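Local coordinates for B-cell lymphoma 3 protein (Homo sapiens, PDB 1K1A) that regulates NF-kappa-B target genes, joining p50 or p52 homodimers, activating transcription in the nucleus and inhibiting nuclear translocation of p50 in the cytoplasm, at residues A[50-53]-A[54-57]; A[78-82]-A[83-87]; A[100-104]-A[105-109]; A[115-119]-A[120-124]. All blocks are in the same frame, centred on the assembly; numbering follows the deposited sequence.

Interaction 1. Residues A[50-53]-A[54-57]; sequences LHLA and VITT
T56 and L52 meet where helix 49-55, the first of the two in the second ankyrin repeat, runs out into a Schellman motif. The T56 hydroxyl is folded back beside its own backbone N, with OG1 anti to the carbonyl carbon (chi1 -54°), which aims it at the preceding turn. There T56 OG1 donates to L52 O at 2.7 Å, while T56 N reaches the same L52 O at 2.8 Å. The two donors come from opposite faces of the carbonyl plane, so one oxygen is gripped by both the backbone and the side chain of a single residue. T57 then leaves helical geometry with a positive phi of 63°, and T57 N bonds to V54 O.

I55 and V54 lie along the same turn. I55 sets CG1 and CD1 against H51 O, each at 3.4 Å, while I55 N donates to that oxygen at 3.0 Å. V54 sets CG2 against the carbonyl of L50, whose oxygen receives V54 N. Outside the turn, L52 packs on helix 12-18, A53 on helix 59-67, and V54 on L85 and A86 of helix 82-88. The loosest apolar touch of the turn is L52 CD2 to I55 CD1, 4.4 Å.

Interaction 2. Residues A[78-82]-A[83-87]; sequences HGQTA and AHLAC
T81 and H84 meet at the start of helix 82-88, where T81 is the N-cap: H84 N donates to T81 OG1 at 3.4 Å, a weak bond and a tentative one, since the position of OG1 is less certain. As modelled, chi1 of 61° turns OG1 toward that amide, between the backbone N and the carbonyl carbon. Backbone bonds then take over, L85 N to T81 O at 3.1 Å and A86 N to A82 O at 3.0 Å, and together they start the helix.

Among the van der Waals contacts, the imidazole of H84 has T81 CA at its edge, in the ring plane. Q80 crosses H84 at about a right angle, and its CB lies 3.8 Å from H84 CB. The same Q80 CB also meets L85 CD2, at 3.8 Å. L85 continues onto H51 and V54 of helix 49-55, while A82 touches L98 and A86 touches L95 of helix 92-101.

A further polar contact lies upstream, where D76 OD1 accepts from Q80 N and H78 N and steadies the loop. With T81 as N-cap and H84 three residues on, this is the G-x-T-x-x-H start of the first helix of an ankyrin repeat, here the third.

Interaction 3. Residues A[100-104]-A[105-109]; sequences DSAAP and GTLDL
T106 closes a type II beta turn on A103, and its side chain lies back toward the start of that turn. Its CB stands 3.5 Å from A103 O. At CB the chain divides: chi1 of 69° puts OG1 between the backbone N and the carbonyl carbon, and CG2 beside the N, so that both branches face A103. OG1 donates to A103 O at 2.8 Å, and T106 N donates to the same oxygen at 3.1 Å, the ordinary bond of the turn. A103 O is thus held twice by one residue; the C=O...donor angle is 131° for the hydroxyl. T106 OG1 also lies 3.9 Å from A102 CB. A water donates to T106 OG1 and accepts from A103 N, both at 3.0 Å, giving this exposed turn a solvent bridge across its mouth. The methyl CG2 meets A103 CB at 3.7 Å, a small apolar contact alongside the polar ones.

The turn's corner residues are P104 and G105, the latter with a positive phi of 80°, as expected at the third position of a type II turn. Just before the turn, A102 CB points toward the returning limb of the loop and touches L107 CD1 at 3.9 Å, so that the two limbs are also joined by an apolar pair.

A102 is the first residue beyond helix 92-101, and the chain returns past that helix, with L107 and L109 packing on L99. P72 touches both A102 and L107, while S101 lies against helix 59-67 and D100 forms a salt bridge with R138, seating this surface loop of the third repeat between its neighbours.

Interaction 4. Residues A[115-119]-A[120-124]; sequences DGLTA and LHVAV
H121 N donates to T118 OG1 at 3.2 Å, an almost straight bond of 164° that makes T118 the N-cap of helix 119-126, the first helix of the fourth ankyrin repeat. At chi1 65° the T118 OG1 stands between its own backbone N and carbonyl carbon, facing the H121 amide. The T118 carbonyl closes the same first turn, accepting from V122 N at 3.2 Å. One residue thus feeds two successive amides of the helix start, one through its side chain and the other through its backbone.

The imidazole of H121 turns back toward the cap, with CG anti to its own carbonyl carbon, and presents its edge to T118 N, which lies in the ring plane. L117 crosses it at a slant: L117 CB and CD2 both lie 3.8 Å from H121 CB, which sets a leucine against the base of the ring. V122 CG2 adds a looser touch to L117 CB.

Farther out, N113 OD1 accepts from L117 N and helps to fix the loop before the cap. H121 meets H156 of the following repeat, their planes about 75° apart, and also touches P153. Toward the preceding repeat, V122 and A123 pack on C87 of helix 82-88, while A123 also lies against helix 129-137. Deeper in the helix, A123 N donates to A119 O at 2.9 Å.

The four interactions follow one another in the chain and span three consecutive ankyrin repeats: interaction 1 in the second, interactions 2 and 3 in the third, interaction 4 in the fourth. Interactions 1, 2 and 4 lie at the first helices 49-55, 82-88 and 119-126. The centres of interactions 1 and 2 are about 10 Å apart, those of interactions 2 and 4 about 9 Å. They touch in sequence: V54 CG1 meets A86 N at 3.3 Å, and C87 SG approaches A119 O at 3.9 Å. Interaction 3, at the end of helix 92-101 and the loop beyond it, has its centre about 14 Å from that of interaction 2; L109 touches A83 and T118. Repeat-to-repeat contact of this kind builds the elongated ankyrin stack.

Interaction 1. Residues A[50-53]-A[54-57]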
# COMPACT_ATOMS: atom_id res chain seq x y z
N LEU A 50 -12.22 -8.17 -11.98
CA LEU A 50 -12.11 -7.53 -10.68
C LEU A 50 -11.06 -6.42 -10.69
O LEU A 50 -11.29 -5.34 -10.13
CB LEU A 50 -11.80 -8.56 -9.57
CG LEU A 50 -11.66 -8.04 -8.13
CD1 LEU A 50 -12.93 -7.30 -7.67
CD2 LEU A 50 -11.35 -9.18 -7.19
N HIS A 51 -9.91 -6.68 -11.31
CA HIS A 51 -8.89 -5.66 -11.45
C HIS A 51 -9.52 -4.44 -12.09
O HIS A 51 -9.29 -3.31 -11.67
CB HIS A 51 -7.75 -6.12 -12.36
CG HIS A 51 -6.91 -7.24 -11.79
ND1 HIS A 51 -6.46 -7.25 -10.49
CD2 HIS A 51 -6.41 -8.35 -12.38
CE1 HIS A 51 -5.74 -8.34 -10.29
NE2 HIS A 51 -5.70 -9.03 -11.42
N LEU A 52 -10.30 -4.67 -13.15
CA LEU A 52 -10.94 -3.59 -13.89
C LEU A 52 -11.97 -2.82 -13.07
O LEU A 52 -12.12 -1.61 -13.21
CB LEU A 52 -11.55 -4.11 -15.19
CG LEU A 52 -10.52 -4.40 -16.28
CD1 LEU A 52 -11.19 -4.96 -17.55
CD2 LEU A 52 -9.72 -3.15 -16.58
N ALA A 53 -12.67 -3.54 -12.20
CA ALA A 53 -13.66 -2.91 -11.33
C ALA A 53 -12.99 -1.92 -10.38
O ALA A 53 -13.54 -0.87 -10.09
CB ALA A 53 -14.43 -3.95 -10.56
N VAL A 54 -11.80 -2.28 -9.89
CA VAL A 54 -11.06 -1.40 -8.99
C VAL A 54 -10.47 -0.23 -9.76
O VAL A 54 -10.54 0.93 -9.32
CB VAL A 54 -9.92 -2.16 -8.29
CG1 VAL A 54 -9.05 -1.19 -7.50
CG2 VAL A 54 -10.48 -3.26 -7.41
N ILE A 55 -9.91 -0.52 -10.93
CA ILE A 55 -9.32 0.51 -11.77
C ILE A 55 -10.38 1.53 -12.24
O ILE A 55 -10.08 2.71 -12.38
CB ILE A 55 -8.62 -0.14 -12.98
CG1 ILE A 55 -7.27 -0.75 -12.57
CG2 ILE A 55 -8.44 0.86 -14.11
CD1 ILE A 55 -6.81 -1.88 -13.47
N THR A 56 -11.60 1.07 -12.48
CA THR A 56 -12.69 1.94 -12.94
C THR A 56 -13.33 2.68 -11.75
O THR A 56 -14.09 3.62 -11.94
CB THR A 56 -13.78 1.14 -13.69
OG1 THR A 56 -13.21 0.37 -14.75
CG2 THR A 56 -14.74 2.08 -14.43
N THR A 57 -12.99 2.25 -10.54
CA THR A 57 -13.60 2.74 -9.29
C THR A 57 -15.10 2.45 -9.19
O THR A 57 -15.92 3.35 -9.08
CB THR A 57 -13.30 4.24 -9.03
OG1 THR A 57 -13.97 5.06 -9.99
CG2 THR A 57 -11.83 4.53 -9.25

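Interaction 2. Residues A[78-82]-A[83-87]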
# COMPACT_ATOMS: atom_id res chain seq x y z
N HIS A 78 1.81 -6.52 -13.25
CA HIS A 78 2.87 -6.08 -12.37
C HIS A 78 2.78 -6.75 -11.00
O HIS A 78 3.41 -6.31 -10.04
CB HIS A 78 2.85 -4.57 -12.25
CG HIS A 78 2.92 -3.87 -13.58
ND1 HIS A 78 1.83 -3.29 -14.17
CD2 HIS A 78 3.95 -3.73 -14.45
CE1 HIS A 78 2.19 -2.78 -15.34
NE2 HIS A 78 3.47 -3.04 -15.53
N GLY A 79 2.02 -7.83 -10.92
CA GLY A 79 1.90 -8.58 -9.68
C GLY A 79 1.05 -7.89 -8.62
O GLY A 79 1.17 -8.19 -7.43
N GLN A 80 0.22 -6.94 -9.05
CA GLN A 80 -0.69 -6.23 -8.13
C GLN A 80 -1.91 -7.06 -7.81
O GLN A 80 -2.52 -7.64 -8.71
CB GLN A 80 -1.16 -4.90 -8.74
CG GLN A 80 -0.05 -3.94 -9.15
CD GLN A 80 0.43 -3.07 -8.00
OE1 GLN A 80 0.16 -1.86 -7.97
NE2 GLN A 80 1.14 -3.67 -7.06
N THR A 81 -2.28 -7.12 -6.53
CA THR A 81 -3.55 -7.71 -6.13
C THR A 81 -4.60 -6.61 -6.21
O THR A 81 -4.27 -5.46 -6.46
CB THR A 81 -3.52 -8.24 -4.67
OG1 THR A 81 -3.24 -7.16 -3.76
CG2 THR A 81 -2.34 -9.23 -4.46
N ALA A 82 -5.86 -6.97 -5.99
CA ALA A 82 -6.94 -5.99 -5.97
C ALA A 82 -6.64 -4.87 -4.96
O ALA A 82 -6.88 -3.69 -5.22
CB ALA A 82 -8.24 -6.67 -5.63
N ALA A 83 -6.11 -5.26 -3.80
CA ALA A 83 -5.78 -4.30 -2.75
C ALA A 83 -4.71 -3.30 -3.19
O ALA A 83 -4.83 -2.10 -2.90
CB ALA A 83 -5.34 -5.02 -1.47
N HIS A 84 -3.67 -3.79 -3.87
CA HIS A 84 -2.61 -2.92 -4.38
C HIS A 84 -3.21 -1.90 -5.34
O HIS A 84 -2.85 -0.72 -5.31
CB HIS A 84 -1.55 -3.72 -5.19
CG HIS A 84 -0.65 -4.60 -4.37
ND1 HIS A 84 0.49 -4.12 -3.74
CD2 HIS A 84 -0.65 -5.93 -4.18
CE1 HIS A 84 1.12 -5.13 -3.15
NE2 HIS A 84 0.45 -6.24 -3.40
N LEU A 85 -4.09 -2.36 -6.22
CA LEU A 85 -4.68 -1.48 -7.23
C LEU A 85 -5.59 -0.43 -6.61
O LEU A 85 -5.61 0.72 -7.07
CB LEU A 85 -5.43 -2.29 -8.29
CG LEU A 85 -4.56 -3.14 -9.22
CD1 LEU A 85 -5.44 -3.97 -10.14
CD2 LEU A 85 -3.61 -2.26 -10.04
N ALA A 86 -6.34 -0.81 -5.58
CA ALA A 86 -7.18 0.15 -4.86
C ALA A 86 -6.32 1.26 -4.25
O ALA A 86 -6.70 2.43 -4.28
CB ALA A 86 -8.03 -0.53 -3.80
N CYS A 87 -5.15 0.90 -3.73
CA CYS A 87 -4.26 1.91 -3.15
C CYS A 87 -3.55 2.81 -4.20
O CYS A 87 -3.44 4.02 -4.02
CB CYS A 87 -3.27 1.29 -2.17
SG CYS A 87 -4.04 0.49 -0.75

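Interaction 3. Residues A[100-104]-A[105-109]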
# COMPACT_ATOMS: atom_id res chain seq x y z
N ASP A 100 -14.38 -5.88 2.96
CA ASP A 100 -15.65 -6.29 3.54
C ASP A 100 -16.25 -7.52 2.84
O ASP A 100 -16.96 -8.31 3.46
CB ASP A 100 -16.68 -5.13 3.50
CG ASP A 100 -16.42 -4.05 4.57
OD1 ASP A 100 -15.39 -4.11 5.29
OD2 ASP A 100 -17.22 -3.10 4.76
N SER A 101 -15.96 -7.68 1.55
CA SER A 101 -16.57 -8.77 0.77
C SER A 101 -15.78 -10.07 0.76
O SER A 101 -16.36 -11.14 0.56
CB SER A 101 -16.86 -8.32 -0.67
OG SER A 101 -17.55 -7.09 -0.68
N ALA A 102 -14.47 -9.99 0.95
CA ALA A 102 -13.63 -11.18 0.88
C ALA A 102 -13.96 -12.19 1.97
O ALA A 102 -14.24 -11.82 3.11
CB ALA A 102 -12.15 -10.81 0.92
N ALA A 103 -13.94 -13.47 1.61
CA ALA A 103 -14.15 -14.53 2.58
C ALA A 103 -12.96 -14.58 3.55
O ALA A 103 -11.83 -14.31 3.16
CB ALA A 103 -14.33 -15.86 1.88
N PRO A 104 -13.23 -14.89 4.81
CA PRO A 104 -12.16 -14.96 5.81
C PRO A 104 -11.06 -15.90 5.36
O PRO A 104 -11.34 -17.00 4.88
CB PRO A 104 -12.88 -15.50 7.05
CG PRO A 104 -14.32 -15.08 6.86
CD PRO A 104 -14.56 -15.19 5.37
N GLY A 105 -9.81 -15.46 5.48
CA GLY A 105 -8.67 -16.27 5.10
C GLY A 105 -8.33 -16.32 3.61
O GLY A 105 -7.52 -17.15 3.19
N THR A 106 -8.94 -15.46 2.80
CA THR A 106 -8.63 -15.47 1.37
C THR A 106 -7.82 -14.24 0.93
O THR A 106 -7.22 -14.25 -0.13
CB THR A 106 -9.91 -15.59 0.52
OG1 THR A 106 -10.69 -14.40 0.63
CG2 THR A 106 -10.83 -16.68 1.08
N LEU A 107 -7.83 -13.19 1.73
CA LEU A 107 -7.13 -11.96 1.37
C LEU A 107 -5.96 -11.71 2.32
O LEU A 107 -6.13 -11.70 3.53
CB LEU A 107 -8.10 -10.78 1.40
CG LEU A 107 -7.74 -9.51 0.62
CD1 LEU A 107 -8.99 -8.64 0.39
CD2 LEU A 107 -6.66 -8.71 1.32
N ASP A 108 -4.77 -11.49 1.76
CA ASP A 108 -3.56 -11.31 2.56
C ASP A 108 -2.96 -9.95 2.28
O ASP A 108 -2.49 -9.69 1.18
CB ASP A 108 -2.53 -12.40 2.21
CG ASP A 108 -1.41 -12.52 3.24
OD1 ASP A 108 -1.15 -11.55 4.01
OD2 ASP A 108 -0.73 -13.56 3.35
N LEU A 109 -2.99 -9.06 3.27
CA LEU A 109 -2.48 -7.70 3.06
C LEU A 109 -0.96 -7.63 3.04
O LEU A 109 -0.38 -6.57 2.78
CB LEU A 109 -3.05 -6.73 4.09
CG LEU A 109 -4.57 -6.47 3.99
CD1 LEU A 109 -5.06 -5.67 5.19
CD2 LEU A 109 -4.94 -5.78 2.68
O HOH W 1 -13.03 -14.03 -1.19

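Interaction 4. Residues A[115-119]-A[120-124]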
# COMPACT_ATOMS: atom_id res chain seq x y z
N ASP A 115 7.55 -5.57 -7.83
CA ASP A 115 8.54 -4.62 -7.34
C ASP A 115 8.94 -4.91 -5.89
O ASP A 115 10.00 -4.50 -5.43
CB ASP A 115 8.02 -3.19 -7.46
CG ASP A 115 7.97 -2.71 -8.88
OD1 ASP A 115 8.89 -3.06 -9.66
OD2 ASP A 115 7.07 -1.97 -9.33
N GLY A 116 8.06 -5.60 -5.16
CA GLY A 116 8.35 -6.00 -3.79
C GLY A 116 7.56 -5.29 -2.71
O GLY A 116 7.70 -5.60 -1.51
N LEU A 117 6.69 -4.36 -3.11
CA LEU A 117 5.94 -3.54 -2.15
C LEU A 117 4.62 -4.16 -1.71
O LEU A 117 3.96 -4.86 -2.49
CB LEU A 117 5.65 -2.16 -2.76
CG LEU A 117 6.84 -1.33 -3.24
CD1 LEU A 117 6.35 -0.01 -3.83
CD2 LEU A 117 7.81 -1.07 -2.10
N THR A 118 4.24 -3.86 -0.47
CA THR A 118 2.91 -4.21 0.02
C THR A 118 1.96 -3.10 -0.36
O THR A 118 2.39 -2.04 -0.81
CB THR A 118 2.90 -4.32 1.55
OG1 THR A 118 3.16 -3.02 2.12
CG2 THR A 118 4.04 -5.18 2.05
N ALA A 119 0.67 -3.35 -0.18
CA ALA A 119 -0.35 -2.34 -0.39
C ALA A 119 -0.09 -1.11 0.49
O ALA A 119 -0.30 0.02 0.05
CB ALA A 119 -1.72 -2.91 -0.10
N LEU A 120 0.37 -1.34 1.71
CA LEU A 120 0.68 -0.23 2.63
C LEU A 120 1.78 0.69 2.08
O LEU A 120 1.68 1.92 2.18
CB LEU A 120 1.05 -0.76 4.02
CG LEU A 120 1.37 0.31 5.06
CD1 LEU A 120 0.19 1.28 5.17
CD2 LEU A 120 1.67 -0.31 6.41
N HIS A 121 2.84 0.10 1.51
CA HIS A 121 3.90 0.90 0.89
C HIS A 121 3.32 1.78 -0.21
O HIS A 121 3.60 2.97 -0.27
CB HIS A 121 4.99 0.01 0.28
CG HIS A 121 5.84 -0.70 1.29
ND1 HIS A 121 6.77 -0.05 2.08
CD2 HIS A 121 5.94 -2.02 1.60
CE1 HIS A 121 7.38 -0.93 2.85
NE2 HIS A 121 6.89 -2.13 2.59
N VAL A 122 2.53 1.18 -1.09
CA VAL A 122 1.88 1.92 -2.17
C VAL A 122 1.01 3.06 -1.63
O VAL A 122 1.10 4.19 -2.10
CB VAL A 122 1.01 0.99 -3.04
CG1 VAL A 122 0.22 1.80 -4.06
CG2 VAL A 122 1.88 -0.05 -3.75
N ALA A 123 0.19 2.76 -0.63
CA ALA A 123 -0.69 3.77 -0.05
C ALA A 123 0.09 4.95 0.54
O ALA A 123 -0.27 6.12 0.33
CB ALA A 123 -1.61 3.15 1.01
N VAL A 124 1.15 4.65 1.28
CA VAL A 124 1.96 5.69 1.90
C VAL A 124 2.59 6.58 0.83
O VAL A 124 2.61 7.81 0.96
CB VAL A 124 3.05 5.07 2.81
CG1 VAL A 124 4.08 6.14 3.25
CG2 VAL A 124 2.41 4.42 4.03